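Local coordinates for esterase family protein (Staphylococcus aureus, PDB 6VHE) that probably hydrolyses carboxylic esters as a serine esterase of the esterase D family, possibly acting on S-formylglutathione, at residues A148-Q153 and Q211-F216; H48-D53 and V79-Y84; A4-N9 and L21-P26. One frame throughout, in Å; residues are numbered along the deposited sequence.

Interaction 1: A148-Q153 and Q211-F216. With 6WG ((2~{R})-2-phenylpiperidine-1-carbaldehyde), chain E.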
# COMPACT_ATOMS: atom_id res chain seq x y z
N ALA A 148 -6.86 -5.97 28.11
CA ALA A 148 -8.21 -5.80 27.62
C ALA A 148 -9.08 -5.06 28.63
O ALA A 148 -8.74 -4.93 29.81
CB ALA A 148 -8.84 -7.16 27.31
N VAL A 149 -10.20 -4.56 28.14
CA VAL A 149 -11.26 -3.98 28.96
C VAL A 149 -12.31 -5.06 29.17
O VAL A 149 -12.92 -5.52 28.19
CB VAL A 149 -11.88 -2.74 28.30
CG1 VAL A 149 -12.97 -2.16 29.21
CG2 VAL A 149 -10.81 -1.73 27.97
N PHE A 150 -12.52 -5.46 30.41
CA PHE A 150 -13.54 -6.45 30.71
C PHE A 150 -14.78 -5.81 31.31
O PHE A 150 -15.90 -6.22 30.99
CB PHE A 150 -12.98 -7.53 31.64
CG PHE A 150 -11.93 -8.40 30.98
CD1 PHE A 150 -12.28 -9.31 30.00
CD2 PHE A 150 -10.59 -8.31 31.35
CE1 PHE A 150 -11.32 -10.11 29.38
CE2 PHE A 150 -9.63 -9.11 30.73
CZ PHE A 150 -9.99 -10.01 29.74
N GLU A 151 -14.61 -4.80 32.14
CA GLU A 151 -15.74 -4.00 32.60
C GLU A 151 -16.04 -2.96 31.53
O GLU A 151 -15.43 -1.89 31.50
CB GLU A 151 -15.43 -3.33 33.94
CG GLU A 151 -16.64 -2.62 34.51
CD GLU A 151 -17.93 -3.38 34.22
OE1 GLU A 151 -18.67 -3.01 33.27
OE2 GLU A 151 -18.18 -4.37 34.95
N ALA A 152 -17.00 -3.27 30.66
CA ALA A 152 -17.25 -2.43 29.49
C ALA A 152 -17.77 -1.04 29.85
O ALA A 152 -17.65 -0.14 29.01
CB ALA A 152 -18.25 -3.10 28.55
N GLN A 153 -18.33 -0.84 31.04
CA GLN A 153 -18.80 0.50 31.38
C GLN A 153 -17.68 1.52 31.36
O GLN A 153 -17.95 2.73 31.32
CB GLN A 153 -19.50 0.50 32.74
CG GLN A 153 -20.39 1.71 32.98
CD GLN A 153 -21.48 1.88 31.93
OE1 GLN A 153 -22.29 0.99 31.70
NE2 GLN A 153 -21.50 3.04 31.27
N GLN A 211 -6.13 -3.79 37.34
CA GLN A 211 -7.12 -4.23 38.31
C GLN A 211 -8.37 -4.77 37.61
O GLN A 211 -8.93 -5.79 38.03
CB GLN A 211 -7.49 -3.07 39.24
CG GLN A 211 -8.34 -3.49 40.41
CD GLN A 211 -7.64 -4.50 41.28
OE1 GLN A 211 -6.48 -4.32 41.64
NE2 GLN A 211 -8.34 -5.57 41.63
N ASP A 212 -8.82 -4.09 36.56
CA ASP A 212 -9.90 -4.60 35.72
C ASP A 212 -9.63 -6.04 35.28
O ASP A 212 -10.52 -6.89 35.32
CB ASP A 212 -10.06 -3.65 34.52
CG ASP A 212 -11.16 -4.07 33.56
OD1 ASP A 212 -12.09 -3.27 33.35
OD2 ASP A 212 -11.06 -5.16 32.95
N ASN A 213 -8.40 -6.32 34.86
CA ASN A 213 -8.03 -7.69 34.49
C ASN A 213 -8.09 -8.62 35.69
O ASN A 213 -8.66 -9.72 35.61
CB ASN A 213 -6.64 -7.70 33.86
CG ASN A 213 -6.67 -7.36 32.41
OD1 ASN A 213 -6.32 -8.18 31.57
ND2 ASN A 213 -7.11 -6.15 32.09
N LEU A 214 -7.50 -8.20 36.81
CA LEU A 214 -7.53 -9.02 38.02
C LEU A 214 -8.96 -9.34 38.43
O LEU A 214 -9.25 -10.45 38.91
CB LEU A 214 -6.80 -8.30 39.17
CG LEU A 214 -5.28 -8.16 39.10
CD1 LEU A 214 -4.71 -7.60 40.42
CD2 LEU A 214 -4.61 -9.48 38.73
N ASP A 215 -9.88 -8.38 38.27
CA ASP A 215 -11.27 -8.64 38.63
C ASP A 215 -11.88 -9.70 37.73
O ASP A 215 -12.66 -10.54 38.20
CB ASP A 215 -12.09 -7.35 38.56
CG ASP A 215 -11.70 -6.35 39.61
OD1 ASP A 215 -11.05 -6.74 40.61
OD2 ASP A 215 -12.04 -5.15 39.45
N PHE A 216 -11.54 -9.69 36.45
CA PHE A 216 -12.17 -10.62 35.53
C PHE A 216 -11.65 -12.04 35.74
O PHE A 216 -12.44 -12.99 35.76
CB PHE A 216 -11.96 -10.17 34.09
CG PHE A 216 -12.67 -11.03 33.07
CD1 PHE A 216 -14.05 -10.94 32.91
CD2 PHE A 216 -11.95 -11.90 32.26
CE1 PHE A 216 -14.70 -11.71 31.96
CE2 PHE A 216 -12.59 -12.67 31.32
CZ PHE A 216 -13.97 -12.58 31.16
C4 6WG E . -9.63 2.11 27.73
C7 6WG E . -8.68 2.39 26.57
C6 6WG E . -10.04 2.38 30.10
C9 6WG E . -6.53 3.25 26.07
C8 6WG E . -7.22 2.14 26.87
C1 6WG E . -11.27 1.76 29.96
C2 6WG E . -11.66 1.34 28.71
C3 6WG E . -10.86 1.52 27.59
C5 6WG E . -9.24 2.56 28.98
C10 6WG E . -7.40 3.83 24.92
C11 6WG E . -8.51 2.95 24.30
N1 6WG E . -8.92 1.90 25.21
C12 6WG E . -8.46 0.58 24.77
O1 6WG E . -8.40 0.35 23.42
O HOH W 1 -6.23 -8.55 28.98

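Interaction 2: H48-D53 and V79-Y84. With 6WG ((2~{R})-2-phenylpiperidine-1-carbaldehyde), chain E.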
# COMPACT_ATOMS: atom_id res chain seq x y z
N HIS A 48 -7.29 -4.69 16.61
CA HIS A 48 -6.61 -3.49 17.10
C HIS A 48 -7.39 -2.81 18.23
O HIS A 48 -8.60 -3.00 18.40
CB HIS A 48 -6.40 -2.50 15.96
CG HIS A 48 -7.67 -1.97 15.38
ND1 HIS A 48 -8.44 -1.01 16.01
CD2 HIS A 48 -8.33 -2.28 14.24
CE1 HIS A 48 -9.51 -0.75 15.28
NE2 HIS A 48 -9.46 -1.50 14.19
N GLY A 49 -6.67 -1.98 19.00
CA GLY A 49 -7.26 -1.16 20.03
C GLY A 49 -7.79 0.16 19.49
O GLY A 49 -7.72 0.46 18.29
N LEU A 50 -8.34 0.97 20.39
CA LEU A 50 -8.99 2.21 19.98
C LEU A 50 -7.95 3.19 19.48
O LEU A 50 -6.92 3.40 20.12
CB LEU A 50 -9.78 2.82 21.14
CG LEU A 50 -10.52 4.13 20.83
CD1 LEU A 50 -11.66 3.89 19.84
CD2 LEU A 50 -11.06 4.77 22.12
N SER A 51 -8.21 3.77 18.30
CA SER A 51 -7.38 4.73 17.56
C SER A 51 -6.38 4.03 16.64
O SER A 51 -5.77 4.69 15.80
CB SER A 51 -6.63 5.73 18.46
OG SER A 51 -5.45 5.14 19.00
N SER A 52 -6.22 2.70 16.75
CA SER A 52 -5.41 1.94 15.80
C SER A 52 -6.27 1.51 14.61
O SER A 52 -7.47 1.77 14.55
CB SER A 52 -4.78 0.73 16.49
OG SER A 52 -3.77 1.12 17.42
N ASP A 53 -5.65 0.84 13.64
CA ASP A 53 -6.38 0.37 12.46
C ASP A 53 -5.67 -0.87 11.91
O ASP A 53 -4.88 -1.51 12.62
CB ASP A 53 -6.56 1.51 11.42
CG ASP A 53 -5.24 1.92 10.72
OD1 ASP A 53 -4.16 1.34 10.97
OD2 ASP A 53 -5.29 2.87 9.90
N VAL A 79 -11.83 -1.70 12.40
CA VAL A 79 -13.21 -1.49 12.86
C VAL A 79 -13.37 -0.12 13.51
O VAL A 79 -14.37 0.12 14.20
CB VAL A 79 -13.66 -2.59 13.84
CG1 VAL A 79 -13.56 -3.97 13.22
CG2 VAL A 79 -12.86 -2.49 15.12
N ASP A 80 -12.41 0.78 13.32
CA ASP A 80 -12.66 2.18 13.67
C ASP A 80 -12.86 2.35 15.19
O ASP A 80 -12.10 1.78 15.98
CB ASP A 80 -13.89 2.65 12.88
CG ASP A 80 -13.91 4.14 12.61
OD1 ASP A 80 -13.41 4.56 11.54
OD2 ASP A 80 -14.46 4.89 13.45
N HIS A 81 -13.87 3.12 15.61
CA HIS A 81 -14.18 3.33 17.02
C HIS A 81 -15.35 2.47 17.49
O HIS A 81 -16.08 2.87 18.40
CB HIS A 81 -14.52 4.81 17.28
CG HIS A 81 -13.32 5.70 17.37
ND1 HIS A 81 -13.38 6.96 17.94
CD2 HIS A 81 -12.04 5.53 16.97
CE1 HIS A 81 -12.18 7.52 17.89
NE2 HIS A 81 -11.35 6.67 17.30
N SER A 82 -15.56 1.30 16.88
CA SER A 82 -16.83 0.59 17.03
C SER A 82 -16.88 -0.34 18.23
O SER A 82 -17.95 -0.89 18.52
CB SER A 82 -17.11 -0.25 15.79
OG SER A 82 -16.13 -1.28 15.68
N ALA A 83 -15.75 -0.60 18.90
CA ALA A 83 -15.69 -1.60 19.97
C ALA A 83 -16.22 -2.96 19.51
O ALA A 83 -16.69 -3.76 20.31
CB ALA A 83 -16.45 -1.13 21.22
N TYR A 84 -16.11 -3.24 18.20
CA TYR A 84 -16.45 -4.56 17.65
C TYR A 84 -17.92 -4.90 17.85
O TYR A 84 -18.30 -6.06 17.98
CB TYR A 84 -15.53 -5.65 18.24
CG TYR A 84 -14.09 -5.37 17.87
CD1 TYR A 84 -13.59 -5.78 16.64
CD2 TYR A 84 -13.27 -4.63 18.71
CE1 TYR A 84 -12.26 -5.48 16.27
CE2 TYR A 84 -11.96 -4.33 18.35
CZ TYR A 84 -11.47 -4.75 17.13
OH TYR A 84 -10.17 -4.43 16.78
C4 6WG E . -9.63 2.11 27.73
C7 6WG E . -8.68 2.39 26.57
C6 6WG E . -10.04 2.38 30.10
C9 6WG E . -6.53 3.25 26.07
C8 6WG E . -7.22 2.14 26.87
C1 6WG E . -11.27 1.76 29.96
C2 6WG E . -11.66 1.34 28.71
C3 6WG E . -10.86 1.52 27.59
C5 6WG E . -9.24 2.56 28.98
C10 6WG E . -7.40 3.83 24.92
C11 6WG E . -8.51 2.95 24.30
N1 6WG E . -8.92 1.90 25.21
C12 6WG E . -8.46 0.58 24.77
O1 6WG E . -8.40 0.35 23.42
O HOH W 2 -9.59 2.92 16.09

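Interaction 3: A4-N9 and L21-P26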
# COMPACT_ATOMS: atom_id res chain seq x y z
N ALA A 4 4.40 -13.63 2.92
CA ALA A 4 3.76 -12.58 2.16
C ALA A 4 3.10 -11.60 3.12
O ALA A 4 2.45 -12.01 4.09
CB ALA A 4 2.72 -13.15 1.20
N TYR A 5 3.31 -10.31 2.87
CA TYR A 5 2.54 -9.25 3.52
C TYR A 5 1.55 -8.69 2.52
O TYR A 5 1.96 -8.26 1.44
CB TYR A 5 3.45 -8.13 4.02
CG TYR A 5 2.64 -7.02 4.66
CD1 TYR A 5 1.81 -7.30 5.74
CD2 TYR A 5 2.68 -5.72 4.18
CE1 TYR A 5 1.06 -6.32 6.34
CE2 TYR A 5 1.93 -4.71 4.78
CZ TYR A 5 1.12 -5.03 5.87
OH TYR A 5 0.36 -4.06 6.50
N ILE A 6 0.27 -8.66 2.89
CA ILE A 6 -0.80 -8.43 1.93
C ILE A 6 -1.73 -7.34 2.45
O ILE A 6 -2.26 -7.45 3.56
CB ILE A 6 -1.60 -9.71 1.65
CG1 ILE A 6 -0.66 -10.84 1.18
CG2 ILE A 6 -2.70 -9.43 0.64
CD1 ILE A 6 -1.31 -12.23 1.16
N SER A 7 -1.95 -6.31 1.63
CA SER A 7 -3.00 -5.32 1.91
C SER A 7 -4.14 -5.58 0.94
O SER A 7 -3.93 -5.61 -0.27
CB SER A 7 -2.48 -3.89 1.77
OG SER A 7 -1.20 -3.76 2.34
N LEU A 8 -5.35 -5.75 1.48
CA LEU A 8 -6.54 -6.00 0.69
C LEU A 8 -7.54 -4.89 0.95
O LEU A 8 -7.76 -4.50 2.09
CB LEU A 8 -7.23 -7.33 1.05
CG LEU A 8 -6.55 -8.68 0.87
CD1 LEU A 8 -5.99 -9.13 2.19
CD2 LEU A 8 -7.56 -9.71 0.32
N ASN A 9 -8.16 -4.41 -0.12
CA ASN A 9 -9.26 -3.45 -0.00
C ASN A 9 -10.41 -3.96 -0.86
O ASN A 9 -10.28 -4.04 -2.09
CB ASN A 9 -8.83 -2.05 -0.42
CG ASN A 9 -9.93 -1.03 -0.23
OD1 ASN A 9 -11.05 -1.22 -0.73
ND2 ASN A 9 -9.64 0.04 0.51
N LEU A 21 -7.90 -4.15 4.83
CA LEU A 21 -7.62 -5.30 5.67
C LEU A 21 -6.18 -5.70 5.39
O LEU A 21 -5.75 -5.64 4.24
CB LEU A 21 -8.58 -6.45 5.29
CG LEU A 21 -8.32 -7.87 5.75
CD1 LEU A 21 -8.67 -7.98 7.22
CD2 LEU A 21 -9.17 -8.83 4.94
N THR A 22 -5.43 -6.13 6.41
CA THR A 22 -4.08 -6.63 6.12
C THR A 22 -3.96 -8.08 6.56
O THR A 22 -4.64 -8.52 7.50
CB THR A 22 -2.98 -5.77 6.78
OG1 THR A 22 -3.17 -5.73 8.19
CG2 THR A 22 -3.00 -4.35 6.22
N VAL A 23 -3.11 -8.83 5.86
CA VAL A 23 -2.99 -10.28 6.03
C VAL A 23 -1.51 -10.64 5.97
O VAL A 23 -0.80 -10.22 5.04
CB VAL A 23 -3.77 -11.07 4.96
CG1 VAL A 23 -3.36 -12.55 4.98
CG2 VAL A 23 -5.29 -10.94 5.16
N ILE A 24 -1.04 -11.39 6.95
CA ILE A 24 0.28 -12.00 6.92
C ILE A 24 0.08 -13.46 6.53
O ILE A 24 -0.65 -14.19 7.20
CB ILE A 24 0.99 -11.90 8.28
CG1 ILE A 24 1.34 -10.45 8.61
CG2 ILE A 24 2.23 -12.77 8.29
CD1 ILE A 24 1.76 -10.26 10.07
N LEU A 25 0.71 -13.88 5.44
CA LEU A 25 0.59 -15.25 4.94
C LEU A 25 2.00 -15.84 4.89
O LEU A 25 2.72 -15.63 3.91
CB LEU A 25 -0.08 -15.27 3.57
CG LEU A 25 -0.70 -16.59 3.14
CD1 LEU A 25 -1.94 -16.92 3.98
CD2 LEU A 25 -1.01 -16.55 1.64
N PRO A 26 2.43 -16.56 5.93
CA PRO A 26 3.75 -17.19 5.88
C PRO A 26 3.86 -18.13 4.69
O PRO A 26 2.87 -18.70 4.22
CB PRO A 26 3.85 -17.96 7.19
CG PRO A 26 2.91 -17.25 8.11
CD PRO A 26 1.77 -16.78 7.22

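Interaction 1: A148-Q153 and Q211-F216
F150 lies flat against F216 in an offset stack. The ring centroids are 3.9 Å apart and the planes differ by 2°. F150 CB starts beside the carboxylate of D212, 3.3 Å from OD2. F150 CG comes to 3.4 Å from F216 CG. CD1 sits over the middle of the F216 ring, and F150 CE1 passes 3.4 Å from F216 CD2. On the other flank CD2 lies near D212 OD2 and F216 CB, and F150 CE2 reaches N213 OD1 at 3.5 Å, at the ring edge. CZ, at the tip, is alongside F216 CD2. The opposite face of F150 meets the A148 methyl. This loop follows strand 142-146 of an alpha/beta-hydrolase fold, and helix 210-222 packs against it. I201 of strand 198-204 and I130 of helix 124-135 pack on both phenyl rings. D212 binds the loop through both carboxylate oxygens. OD2 accepts from F150 N (2.9 Å) and OD1 from E151 N, each met on its syn side. D212 CG is anti to its backbone N (chi1 179°), which carries the carboxylate out to the two amides. N213 ND2 donates to A148 O at a bent angle of 136°, and also to L209 O. A water links N213 OD1 with A148 N. V149 points away from the helix, and its CG2 lies 3.3 Å from C2 of the 6WG phenyl ring, close to the predicted nucleophile S123.

Interaction 2: H48-D53 and V79-Y84
H48 is held by V79 and Y84 on the tight side of the contact. V79 N donates to H48 NE2 at 3.0 Å, nearly straight at 170° and close to the imidazole plane. Y84 OH sits over one face of the same ring and donates to H48 O at 2.7 Å, in the carbonyl plane on a lone pair. The opposite face of H48 is met by S52 O. H48 has chi1 64°, which puts CG between the backbone N and the carbonyl carbon. This folds the imidazole back over its own loop, where H48 ND1 donates to G49 O at 2.8 Å. L50 also packs tightly: its CD1 makes a CH-pi contact over the H81 ring, 3.6 Å from the centroid. The looser part lies between this contact and H48. There S51, S52 and D80 meet through a water, which accepts from S51 N and donates to S52 O and D80 O. The polar ends of H81 and D80 turn to the second subunit, to G16 O and H91 NE2 of that chain. The two ring nitrogens of H48 have different roles, consistent with a neutral imidazole protonated on ND1. L50 N donates to O1 of 6WG at 3.1 Å; M124 N also donates to 6WG, probably to the same oxygen. Two amides on one formyl oxygen, beside the predicted nucleophile S123, would be consistent with the oxyanion hole of an alpha/beta-hydrolase.

Interaction 3: A4-N9 and L21-P26
I6 O is gripped from strand 21-26 by two neighbouring residues. V23 N donates to it at 2.8 Å, and T22 CA makes a CA-H...O contact with it at 3.2 Å. V23 O in turn accepts from I6 N at 2.9 Å, so the two residues form an antiparallel hydrogen-bonded pair. The same pair of N-H...O hydrogen bonds joins A4 with L25 and L8 with L21. Y5 with I24 and S7 with T22 are the non-hydrogen-bonded pairs between them. The short strand segments run at 156°, antiparallel with a twist.

Side chains alternate between the faces. A4, I6 and L8 share one face with L21, V23 and L25. Contacts there are partly diagonal. L8 CD1 leans diagonally to V23 CG2 at 3.5 Å, besides touching its pair partner L21, and I6 CD1 lies 4.1 Å from L25 CB. L8 also meets I107, which belongs to helix 93-107.

Y5, S7, T22 and I24 lie on the other face. Y5 extends anti to its backbone nitrogen (chi1 178°), which lays the ring along the next strand. I24 CG1 comes to the ring edge, 4.3 Å from Y5 CD1, and Y5 OH reaches T22 CG2 at 3.4 Å. T22 has chi1 58°, which leaves this methyl for the tyrosine, while OG1 bonds to E54 O.

Strand 17-26 pairs on its far edge with strand 72-76. Strand 3-12 is the outermost strand on this side within the chain, but residues 4-9 form an antiparallel ladder with a strand of the third subunit, so the sheet continues across the interface. An antiparallel hairpin that leads into a mainly parallel sheet is the usual start of the alpha/beta-hydrolase fold.

Overall arrangement
Along the chain the order is interaction 3, interaction 2, interaction 1. All belong to one alpha/beta-hydrolase fold built on a mixed sheet. Interaction 3 is the hairpin at one edge of that sheet. Interaction 2 joins loops that follow strands 42-47 and 72-76. Interaction 1 joins the loop after strand 142-146 to helix 210-222. The centres of interactions 1 and 2 are about 18 Å apart, and both touch 6WG, so they contribute to the same pocket by the predicted triad S123, D207 and H236. Centre to centre, interaction 3 lies about 18 Å from interaction 2 and about 31 Å from interaction 1, across the chain's centre. Its outer strand carries the sheet on into another subunit.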